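Local coordinates for protein esterase (Rhizomucor miehei CAU432, PDB 4WY8) that hydrolyses carboxylic esters as a carboxylesterase of the alpha/beta-hydrolase fold, probably through a serine nucleophile set on a sharp turn, at residues C174-A177 against K178-L182; A242-D245 against D246-L250; P129-L132 against E133-L136. One frame throughout, in Å; residues are numbered along the deposited sequence.

In the fold
The three contacts are local turns, one helix end and two helix starts, brought together by side chains of contact 1. Contact 1, the C-terminal end of helix 165-179, has its centre about 11 Å from that of contact 2 and about 13 Å from that of contact 3. K178 reaches across to contact 2, its NZ meeting R248 O at 2.8 Å, while R176 packs its CG on L136 CD2 of contact 3 at 3.5 Å. Contacts 2 and 3 do not touch, their centres being about 20 Å apart. Helix 165-179 follows the probable nucleophile elbow around S164, and the C135 side chain of contact 3 lies near the elbow residues without touching them.

Contact 1: residues C174-A177 against K178-L182; sequences CIRA and KQLGL
K178 N bonds to C174 O and Q179 N to I175 O, both at 3.0 Å, and so carry the regular helical pattern into its last turn before the chain leaves helical geometry at L180. There the bonding changes. L180 N still gives a bent bond to R176 O, N-H...O angle 142°, and a weak one to A177 O, but A177 O is gripped chiefly by L182 N at 3.0 Å. G181 N closes the smaller loop on K178 O at 2.9 Å, with the glycine at positive phi.

The side chains of R176 and L180 cross at an angle. R176 sends CG away from its own N (chi1 -174°) and bends at chi2, which brings the guanidinium to the isobutyl group: L180 CD1 lies 3.4 Å from R176 NE, and CD2 sits over one face of the planar group. L136 of helix 130-143 packs against both residues. Where the chain turns back, A177 CB and L182 CB are 4.3 Å apart, a modest apolar contact beside the shared carbonyl. The extended chain of K178 leads away from all this, its NZ held by R248 O.

The paired bonds around G181 define a Schellman motif, here ending the helix of the beta-alpha-beta unit formed by strand 159-163, helix 165-179 and strand 188-191.

Contact 2: residues A242-D245 against D246-L250; sequences ASID and DLRVL
Over one face of the R248 guanidinium lies the methyl CG2 of I244, 3.8 Å from R248 NH2, while the D245 carboxylate comes to its edge. The two charged planes stand 80° apart, and D245 OD1 is the oxygen nearest R248 NE, taking from it a weak but nearly straight bond at 3.4 Å as part of a salt bridge. R248, extended from CG to NE, crosses the I244 and D245 side chains, its CG 3.3 Å from I244 O.

At the start of the turn, S243 and D246 exchange bonds. D246 N gives to S243 OG at 3.1 Å, and S243 N returns one to D246 OD2 at 3.3 Å, reaching that oxygen on its anti side and 35° out of the carboxylate plane. The serine hydroxyl is turned between its own N and carbonyl carbon (chi1 70°), where it faces the D246 amide. Next to the box, A242 CB rests on L247 CD2 at 3.9 Å. L247 also packs on Y270 and K273 of helix 264-276 and on I175 of helix 165-179.

This reciprocal pair is a capping box. It satisfies amides at the start of the short, weakly bonded helical turn 244-247, where acidic D246 would probably suit the helix dipole; the long D245-R248 bridge is probably a modest electrostatic tie.

Contact 3: residues P129-L132 against E133-L136; sequences PTAL and EECL
P129 and E133 lie side by side and point the same way, the glutamate running back alongside the proline ring. With E133 CG beside its own backbone N (chi1 -70°) and the chain extended beyond, OE1 arrives 3.6 Å from P129 CG, and E133 CG passes 3.4 Å from P129 O. That carbonyl is also the acceptor for E133 N at 3.2 Å, so backbone and side chain of one residue both meet the N-cap proline, which follows a cis peptide bond.

One residue on, E134 has nearly the same conformation (chi1 -71°, again extended) but a different setting. Its carboxylate passes across T130, with OE2 4.1 Å from T130 CG2, and OE2 is hydrogen-bonded to S121 outside the turn. The T130 hydroxyl OG1 bonds to R127 O. The helix then runs regularly: E134 N meets T130 O at 3.0 Å, and C135 N reaches A131 O at 2.9 Å. This is the first turn of helix 130-143, and the charge of its two glutamates would probably suit the helix N-terminus.

L132 faces helix 165-179, touching V172 and V173, and also meets F236 of a loop. C135 packs on V173 as well, while A131 and E134 rest on Y120 in the loop that follows strand 114-118.

Contact 1: residues C174-A177 against K178-L182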
loop_
_atom_site.group_PDB
_atom_site.type_symbol
_atom_site.label_atom_id
_atom_site.label_comp_id
_atom_site.label_asym_id
_atom_site.label_seq_id
_atom_site.Cartn_x
_atom_site.Cartn_y
_atom_site.Cartn_z
ATOM N N CYS A 174 -12.903 -15.695 9.484
ATOM C CA CYS A 174 -13.663 -15.530 8.234
ATOM C C CYS A 174 -14.089 -16.875 7.617
ATOM O O CYS A 174 -15.293 -17.067 7.312
ATOM C CB CYS A 174 -12.862 -14.724 7.208
ATOM S SG CYS A 174 -12.802 -12.965 7.627
ATOM N N ILE A 175 -13.139 -17.808 7.457
ATOM C CA ILE A 175 -13.503 -19.130 6.906
ATOM C C ILE A 175 -14.603 -19.810 7.750
ATOM O O ILE A 175 -15.572 -20.405 7.229
ATOM C CB ILE A 175 -12.306 -20.066 6.840
ATOM C CG1 ILE A 175 -11.182 -19.428 6.024
ATOM C CG2 ILE A 175 -12.717 -21.445 6.288
ATOM C CD1 ILE A 175 -9.844 -20.159 6.173
ATOM N N ARG A 176 -14.451 -19.715 9.063
ATOM C CA ARG A 176 -15.410 -20.312 9.973
ATOM C C ARG A 176 -16.812 -19.699 9.868
ATOM O O ARG A 176 -17.799 -20.429 9.824
ATOM C CB ARG A 176 -14.911 -20.204 11.408
ATOM C CG ARG A 176 -15.813 -20.937 12.346
ATOM C CD ARG A 176 -15.671 -22.444 12.133
ATOM N NE ARG A 176 -16.834 -23.147 12.654
ATOM C CZ ARG A 176 -17.052 -23.386 13.939
ATOM N NH1 ARG A 176 -16.177 -22.989 14.854
ATOM N NH2 ARG A 176 -18.150 -24.028 14.303
ATOM N N ALA A 177 -16.903 -18.373 9.815
ATOM C CA ALA A 177 -18.198 -17.730 9.670
ATOM C C ALA A 177 -18.830 -18.136 8.332
ATOM O O ALA A 177 -20.040 -18.311 8.238
ATOM C CB ALA A 177 -18.067 -16.197 9.763
ATOM N N LYS A 178 -18.009 -18.273 7.299
ATOM C CA LYS A 178 -18.532 -18.752 6.019
ATOM C C LYS A 178 -19.159 -20.140 6.174
ATOM O O LYS A 178 -20.252 -20.395 5.676
ATOM C CB LYS A 178 -17.441 -18.807 4.953
ATOM C CG LYS A 178 -17.939 -19.458 3.653
ATOM C CD LYS A 178 -16.812 -19.967 2.771
ATOM C CE LYS A 178 -17.350 -20.690 1.541
ATOM N NZ LYS A 178 -16.248 -21.220 0.673
ATOM N N GLN A 179 -18.458 -21.035 6.864
ATOM C CA GLN A 179 -18.983 -22.391 7.075
ATOM C C GLN A 179 -20.291 -22.432 7.894
ATOM O O GLN A 179 -21.086 -23.368 7.761
ATOM C CB GLN A 179 -17.899 -23.265 7.712
ATOM C CG GLN A 179 -16.843 -23.596 6.661
ATOM C CD GLN A 179 -15.899 -24.707 7.055
ATOM O OE1 GLN A 179 -15.946 -25.227 8.182
ATOM N NE2 GLN A 179 -15.042 -25.101 6.109
ATOM N N LEU A 180 -20.505 -21.430 8.742
ATOM C CA LEU A 180 -21.765 -21.310 9.490
ATOM C C LEU A 180 -22.854 -20.524 8.727
ATOM O O LEU A 180 -23.897 -20.188 9.288
ATOM C CB LEU A 180 -21.509 -20.670 10.853
ATOM C CG LEU A 180 -20.982 -21.573 11.995
ATOM C CD1 LEU A 180 -20.034 -22.693 11.579
ATOM C CD2 LEU A 180 -20.396 -20.743 13.138
ATOM N N GLY A 181 -22.601 -20.241 7.452
ATOM C CA GLY A 181 -23.563 -19.546 6.612
ATOM C C GLY A 181 -23.826 -18.100 7.001
ATOM O O GLY A 181 -24.871 -17.544 6.672
ATOM N N LEU A 182 -22.874 -17.479 7.690
ATOM C CA LEU A 182 -23.022 -16.090 8.119
ATOM C C LEU A 182 -22.418 -15.096 7.116
ATOM O O LEU A 182 -21.361 -15.341 6.524
ATOM C CB LEU A 182 -22.377 -15.905 9.475
ATOM C CG LEU A 182 -22.816 -17.000 10.433
ATOM C CD1 LEU A 182 -22.126 -16.838 11.757
ATOM C CD2 LEU A 182 -24.314 -16.918 10.594
#

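Contact 2: residues A242-D245 against D246-L250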
loop_
_atom_site.group_PDB
_atom_site.type_symbol
_atom_site.label_atom_id
_atom_site.label_comp_id
_atom_site.label_asym_id
_atom_site.label_seq_id
_atom_site.Cartn_x
_atom_site.Cartn_y
_atom_site.Cartn_z
ATOM N N ALA A 242 -5.788 -24.719 3.050
ATOM C CA ALA A 242 -7.156 -24.814 2.538
ATOM C C ALA A 242 -7.165 -24.963 1.021
ATOM O O ALA A 242 -6.267 -24.481 0.328
ATOM C CB ALA A 242 -7.973 -23.590 2.947
ATOM N N SER A 243 -8.189 -25.629 0.507
ATOM C CA SER A 243 -8.370 -25.705 -0.939
ATOM C C SER A 243 -8.980 -24.401 -1.443
ATOM O O SER A 243 -9.564 -23.637 -0.662
ATOM C CB SER A 243 -9.283 -26.863 -1.300
ATOM O OG SER A 243 -10.594 -26.542 -0.870
ATOM N N ILE A 244 -8.877 -24.175 -2.744
ATOM C CA ILE A 244 -9.451 -22.999 -3.374
ATOM C C ILE A 244 -10.956 -22.915 -3.102
ATOM O O ILE A 244 -11.484 -21.842 -2.768
ATOM C CB ILE A 244 -9.187 -23.027 -4.891
ATOM C CG1 ILE A 244 -7.686 -23.156 -5.153
ATOM C CG2 ILE A 244 -9.742 -21.789 -5.563
ATOM C CD1 ILE A 244 -6.856 -22.091 -4.413
ATOM N N ASP A 245 -11.648 -24.048 -3.187
ATOM C CA ASP A 245 -13.079 -24.058 -2.885
ATOM C C ASP A 245 -13.394 -23.731 -1.424
ATOM O O ASP A 245 -14.447 -23.156 -1.119
ATOM C CB ASP A 245 -13.698 -25.410 -3.255
ATOM C CG ASP A 245 -14.243 -25.433 -4.678
ATOM O OD1 ASP A 245 -13.463 -25.207 -5.634
ATOM O OD2 ASP A 245 -15.460 -25.677 -4.837
ATOM N N ASP A 246 -12.520 -24.132 -0.510
ATOM C CA ASP A 246 -12.716 -23.770 0.890
ATOM C C ASP A 246 -12.729 -22.240 1.081
ATOM O O ASP A 246 -13.364 -21.741 1.992
ATOM C CB ASP A 246 -11.610 -24.386 1.755
ATOM C CG ASP A 246 -11.816 -25.884 2.018
ATOM O OD1 ASP A 246 -12.966 -26.376 1.960
ATOM O OD2 ASP A 246 -10.802 -26.572 2.282
ATOM N N LEU A 247 -12.006 -21.520 0.217
ATOM C CA LEU A 247 -11.723 -20.093 0.408
ATOM C C LEU A 247 -12.626 -19.170 -0.439
ATOM O O LEU A 247 -12.530 -17.940 -0.358
ATOM C CB LEU A 247 -10.256 -19.805 0.050
ATOM C CG LEU A 247 -9.243 -20.476 0.979
ATOM C CD1 LEU A 247 -7.823 -20.261 0.481
ATOM C CD2 LEU A 247 -9.434 -20.023 2.412
ATOM N N ARG A 248 -13.504 -19.763 -1.246
ATOM C CA ARG A 248 -14.422 -18.997 -2.085
ATOM C C ARG A 248 -15.380 -18.198 -1.215
ATOM O O ARG A 248 -15.641 -18.585 -0.079
ATOM C CB ARG A 248 -15.206 -19.938 -2.998
ATOM C CG ARG A 248 -14.330 -20.650 -3.987
ATOM C CD ARG A 248 -15.101 -21.287 -5.121
ATOM N NE ARG A 248 -14.166 -21.952 -6.026
ATOM C CZ ARG A 248 -13.608 -21.352 -7.068
ATOM N NH1 ARG A 248 -13.919 -20.086 -7.328
ATOM N NH2 ARG A 248 -12.758 -22.011 -7.850
ATOM N N VAL A 249 -15.932 -17.122 -1.773
ATOM C CA VAL A 249 -16.872 -16.233 -1.074
ATOM C C VAL A 249 -16.423 -15.895 0.369
ATOM O O VAL A 249 -17.137 -16.042 1.354
ATOM C CB VAL A 249 -18.345 -16.836 -1.184
ATOM C CG1 VAL A 249 -18.483 -17.638 -2.482
ATOM C CG2 VAL A 249 -18.773 -17.719 -0.024
ATOM N N LEU A 250 -15.194 -15.404 0.475
ATOM C CA LEU A 250 -14.714 -14.825 1.736
ATOM C C LEU A 250 -14.811 -13.294 1.673
ATOM O O LEU A 250 -14.957 -12.706 0.579
ATOM C CB LEU A 250 -13.278 -15.273 2.011
ATOM C CG LEU A 250 -13.135 -16.730 2.445
ATOM C CD1 LEU A 250 -11.693 -17.043 2.765
ATOM C CD2 LEU A 250 -14.035 -17.059 3.611
#

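Contact 3: residues P129-L132 against E133-L136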
loop_
_atom_site.group_PDB
_atom_site.type_symbol
_atom_site.label_atom_id
_atom_site.label_comp_id
_atom_site.label_asym_id
_atom_site.label_seq_id
_atom_site.Cartn_x
_atom_site.Cartn_y
_atom_site.Cartn_z
ATOM N N PRO A 129 -8.502 -25.079 19.683
ATOM C CA PRO A 129 -9.003 -23.868 19.026
ATOM C C PRO A 129 -9.817 -22.942 19.913
ATOM O O PRO A 129 -10.755 -22.293 19.437
ATOM C CB PRO A 129 -9.904 -24.439 17.932
ATOM C CG PRO A 129 -10.537 -25.633 18.609
ATOM C CD PRO A 129 -9.485 -26.179 19.585
ATOM N N THR A 130 -9.436 -22.831 21.174
ATOM C CA THR A 130 -10.220 -22.077 22.127
ATOM C C THR A 130 -10.299 -20.582 21.779
ATOM O O THR A 130 -11.402 -19.982 21.722
ATOM C CB THR A 130 -9.618 -22.242 23.517
ATOM O OG1 THR A 130 -9.579 -23.633 23.847
ATOM C CG2 THR A 130 -10.423 -21.489 24.555
ATOM N N ALA A 131 -9.140 -19.989 21.492
ATOM C CA ALA A 131 -9.091 -18.563 21.159
ATOM C C ALA A 131 -9.940 -18.250 19.936
ATOM O O ALA A 131 -10.717 -17.297 19.951
ATOM C CB ALA A 131 -7.665 -18.115 20.932
ATOM N N LEU A 132 -9.815 -19.081 18.909
ATOM C CA LEU A 132 -10.586 -18.940 17.674
ATOM C C LEU A 132 -12.093 -18.859 17.924
ATOM O O LEU A 132 -12.802 -17.992 17.394
ATOM C CB LEU A 132 -10.275 -20.123 16.762
ATOM C CG LEU A 132 -11.188 -20.351 15.561
ATOM C CD1 LEU A 132 -11.309 -19.075 14.736
ATOM C CD2 LEU A 132 -10.642 -21.473 14.703
ATOM N N GLU A 133 -12.567 -19.753 18.778
ATOM C CA GLU A 133 -13.966 -19.801 19.152
ATOM C C GLU A 133 -14.380 -18.568 19.954
ATOM O O GLU A 133 -15.502 -18.053 19.780
ATOM C CB GLU A 133 -14.212 -21.099 19.909
ATOM C CG GLU A 133 -14.105 -22.296 18.963
ATOM C CD GLU A 133 -14.165 -23.631 19.678
ATOM O OE1 GLU A 133 -13.968 -24.675 19.003
ATOM O OE2 GLU A 133 -14.434 -23.637 20.902
ATOM N N GLU A 134 -13.496 -18.083 20.828
ATOM C CA GLU A 134 -13.786 -16.813 21.501
ATOM C C GLU A 134 -13.943 -15.665 20.490
ATOM O O GLU A 134 -14.861 -14.838 20.610
ATOM C CB GLU A 134 -12.695 -16.462 22.517
ATOM C CG GLU A 134 -12.701 -17.363 23.762
ATOM C CD GLU A 134 -11.431 -17.249 24.608
ATOM O OE1 GLU A 134 -10.424 -16.672 24.128
ATOM O OE2 GLU A 134 -11.436 -17.739 25.761
ATOM N N CYS A 135 -13.056 -15.616 19.492
ATOM C CA CYS A 135 -13.062 -14.514 18.528
ATOM C C CYS A 135 -14.301 -14.540 17.635
ATOM O O CYS A 135 -14.926 -13.487 17.355
ATOM C CB CYS A 135 -11.789 -14.541 17.664
ATOM S SG CYS A 135 -10.256 -14.217 18.620
ATOM N N LEU A 136 -14.651 -15.745 17.196
ATOM C CA LEU A 136 -15.848 -15.943 16.403
ATOM C C LEU A 136 -17.049 -15.533 17.225
ATOM O O LEU A 136 -17.890 -14.771 16.761
ATOM C CB LEU A 136 -15.960 -17.403 15.948
ATOM C CG LEU A 136 -17.247 -17.759 15.205
ATOM C CD1 LEU A 136 -17.377 -17.073 13.817
ATOM C CD2 LEU A 136 -17.324 -19.273 15.062
#